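Local coordinates for glutathione S-transferase-like protein (Methylobacillus flagellatus, PDB 4GLT) that binds glutathione and, as a member of the glutathione S-transferase family, probably transfers it to electrophilic substrates, at residues L25-T30 and M50-L55. Sequence-based numbering, arbitrary orientation.
Sequences LLYSNT and MVLVVL. With GSH (glutathione), chain E.
Tyr27 lays its ring across the backbone of the neighbouring strand, between Met50 and Leu52. With CG set between the backbone N and the carbonyl carbon (chi1 84°), the ring swings over to the partner strand. Leu52 covers one ring face with a single methyl, its CD1 lying 4.0 Å from the ring centroid of Tyr27 in a CH-pi contact, while Met50 CG meets Tyr27 CE2 at 3.7 Å. Leu52 CD1 also lies 3.6 Å from OD1 of the Asn29 side-chain carboxamide, where the two side chains cross nearly at right angles. On the same side of the sheet, the Met50 chain bends so that SD lies 3.5 Å from Leu25 CD2, and this side packs on helix 32-44, with Ala34 and Arg38 touching Tyr27. Leu26 and Val51 sit side by side on the opposite side. Were Tyr27 an alanine, Leu52 CD1 and Met50 CG would probably lose their aromatic partner and a gap would be left beside helix 32-44.

Two backbone hydrogen bonds, Val51 N to Leu25 O and Tyr27 N to Val51 O, join the parallel strands; Val53 N to Tyr27 O, at 2.7 Å and bent to 133° at the hydrogen, continues the pairing just past strand 50-52. They belong to the beta-alpha-beta unit of the thioredoxin-like N-terminal domain of glutathione S-transferases. Past the strand ends, Thr30 OG1 on one segment donates to glutathione O32 at 2.9 Å, and the poorly ordered Leu55 on the other lies near the glutathione sulfur. Apolar side-chain packing and backbone pairing thus join two strands whose chains run on to the glutathione pocket.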
loop_
_atom_site.group_PDB
_atom_site.type_symbol
_atom_site.label_atom_id
_atom_site.label_comp_id
_atom_site.label_asym_id
_atom_site.label_seq_id
_atom_site.Cartn_x
_atom_site.Cartn_y
_atom_site.Cartn_z
ATOM N N LEU A 25 -9.259 16.957 0.811
ATOM C CA LEU A 25 -9.139 15.514 0.994
ATOM C C LEU A 25 -10.379 14.770 0.530
ATOM O O LEU A 25 -11.361 14.685 1.266
ATOM C CB LEU A 25 -8.890 15.163 2.463
ATOM C CG LEU A 25 -9.046 13.650 2.652
ATOM C CD1 LEU A 25 -7.884 12.901 2.009
ATOM C CD2 LEU A 25 -9.200 13.272 4.115
ATOM N N LEU A 26 -10.324 14.211 -0.669
ATOM C CA LEU A 26 -11.426 13.416 -1.170
ATOM C C LEU A 26 -11.573 12.189 -0.303
ATOM O O LEU A 26 -10.606 11.503 -0.026
ATOM C CB LEU A 26 -11.165 12.971 -2.595
ATOM C CG LEU A 26 -10.973 14.045 -3.650
ATOM C CD1 LEU A 26 -11.132 13.433 -5.020
ATOM C CD2 LEU A 26 -11.969 15.141 -3.456
ATOM N N TYR A 27 -12.796 11.891 0.090
ATOM C CA TYR A 27 -13.064 10.758 0.965
ATOM C C TYR A 27 -14.523 10.315 0.878
ATOM O O TYR A 27 -15.387 11.077 0.445
ATOM C CB TYR A 27 -12.741 11.138 2.405
ATOM C CG TYR A 27 -13.884 11.854 3.085
ATOM C CD1 TYR A 27 -14.669 11.205 4.028
ATOM C CD2 TYR A 27 -14.194 13.173 2.765
ATOM C CE1 TYR A 27 -15.721 11.849 4.649
ATOM C CE2 TYR A 27 -15.236 13.828 3.384
ATOM C CZ TYR A 27 -15.999 13.161 4.321
ATOM O OH TYR A 27 -17.042 13.802 4.944
ATOM N N SER A 28 -14.783 9.078 1.304
ATOM C CA SER A 28 -16.142 8.546 1.423
ATOM C C SER A 28 -16.418 8.304 2.897
ATOM O O SER A 28 -15.511 8.409 3.716
ATOM C CB SER A 28 -16.281 7.228 0.665
ATOM O OG SER A 28 -15.516 6.213 1.296
ATOM N N ASN A 29 -17.661 7.967 3.234
ATOM C CA ASN A 29 -18.040 7.764 4.638
ATOM C C ASN A 29 -17.619 6.427 5.249
ATOM O O ASN A 29 -17.617 6.274 6.467
ATOM C CB ASN A 29 -19.543 7.955 4.824
ATOM C CG ASN A 29 -19.908 9.362 5.271
ATOM O OD1 ASN A 29 -20.907 9.920 4.828
ATOM N ND2 ASN A 29 -19.106 9.937 6.160
ATOM N N THR A 30 -17.261 5.461 4.412
ATOM C CA THR A 30 -16.945 4.130 4.914
ATOM C C THR A 30 -15.471 3.755 4.773
ATOM O O THR A 30 -15.010 2.826 5.421
ATOM C CB THR A 30 -17.823 3.056 4.243
ATOM O OG1 THR A 30 -17.472 2.941 2.860
ATOM C CG2 THR A 30 -19.297 3.433 4.354
ATOM N N MET A 50 -12.413 18.931 3.757
ATOM C CA MET A 50 -12.747 17.521 3.618
ATOM C C MET A 50 -13.920 17.351 2.662
ATOM O O MET A 50 -15.007 17.841 2.935
ATOM C CB MET A 50 -13.107 16.942 4.980
ATOM C CG MET A 50 -12.546 15.562 5.206
ATOM S SD MET A 50 -10.911 15.653 5.949
ATOM C CE MET A 50 -11.334 15.723 7.689
ATOM N N VAL A 51 -13.708 16.661 1.547
ATOM C CA VAL A 51 -14.749 16.567 0.510
ATOM C C VAL A 51 -15.327 15.160 0.381
ATOM O O VAL A 51 -14.711 14.268 -0.208
ATOM C CB VAL A 51 -14.218 17.005 -0.865
ATOM C CG1 VAL A 51 -15.356 17.085 -1.870
ATOM C CG2 VAL A 51 -13.506 18.345 -0.750
ATOM N N LEU A 52 -16.515 14.965 0.942
ATOM C CA LEU A 52 -17.209 13.695 0.818
ATOM C C LEU A 52 -17.453 13.456 -0.657
ATOM O O LEU A 52 -17.871 14.360 -1.379
ATOM C CB LEU A 52 -18.538 13.737 1.568
ATOM C CG LEU A 52 -19.314 12.426 1.636
ATOM C CD1 LEU A 52 -18.556 11.389 2.461
ATOM C CD2 LEU A 52 -20.701 12.686 2.195
ATOM N N VAL A 53 -17.195 12.240 -1.111
ATOM C CA VAL A 53 -17.260 11.963 -2.536
ATOM C C VAL A 53 -17.950 10.632 -2.825
ATOM O O VAL A 53 -18.081 9.784 -1.939
ATOM C CB VAL A 53 -15.841 11.974 -3.136
ATOM C CG1 VAL A 53 -15.205 10.595 -3.056
ATOM C CG2 VAL A 53 -15.875 12.473 -4.563
ATOM N N VAL A 54 -18.426 10.478 -4.052
ATOM C CA VAL A 54 -19.014 9.231 -4.506
ATOM C C VAL A 54 -18.185 8.811 -5.694
ATOM O O VAL A 54 -18.036 9.566 -6.648
ATOM C CB VAL A 54 -20.478 9.403 -4.913
ATOM C CG1 VAL A 54 -20.929 8.247 -5.766
ATOM C CG2 VAL A 54 -21.352 9.537 -3.689
ATOM N N LEU A 55 -17.656 7.599 -5.649
ATOM C CA LEU A 55 -16.672 7.171 -6.630
ATOM C C LEU A 55 -17.195 7.158 -8.042
ATOM O O LEU A 55 -16.502 7.565 -8.966
ATOM C CB LEU A 55 -16.103 5.807 -6.259
ATOM C CG LEU A 55 -15.138 5.897 -5.085
ATOM C CD1 LEU A 55 -15.752 6.761 -4.005
ATOM C CD2 LEU A 55 -14.822 4.518 -4.543
HETATM N N1 GSH E . -4.218 1.651 -0.878
HETATM C CA1 GSH E . -5.246 2.715 -0.864
HETATM C C1 GSH E . -4.964 3.492 0.386
HETATM O O11 GSH E . -5.324 4.678 0.481
HETATM O O12 GSH E . -4.339 2.908 1.297
HETATM C CB1 GSH E . -6.651 2.085 -0.901
HETATM C CG1 GSH E . -7.778 3.124 -0.961
HETATM C CD1 GSH E . -9.148 2.450 -0.973
HETATM O OE1 GSH E . -9.239 1.235 -1.076
HETATM N N2 GSH E . -10.213 3.254 -0.866
HETATM C CA2 GSH E . -11.621 2.860 -0.982
HETATM C C2 GSH E . -12.132 2.043 0.179
HETATM O O2 GSH E . -11.747 2.263 1.318
HETATM C CB2 GSH E . -11.873 2.157 -2.309
HETATM S SG2 GSH E . -11.698 3.296 -3.702
HETATM N N3 GSH E . -13.026 1.098 -0.096
HETATM C CA3 GSH E . -13.534 0.184 0.915
HETATM C C3 GSH E . -14.790 0.684 1.599
HETATM O O31 GSH E . -15.546 -0.154 2.140
HETATM O O32 GSH E . -15.026 1.914 1.613
#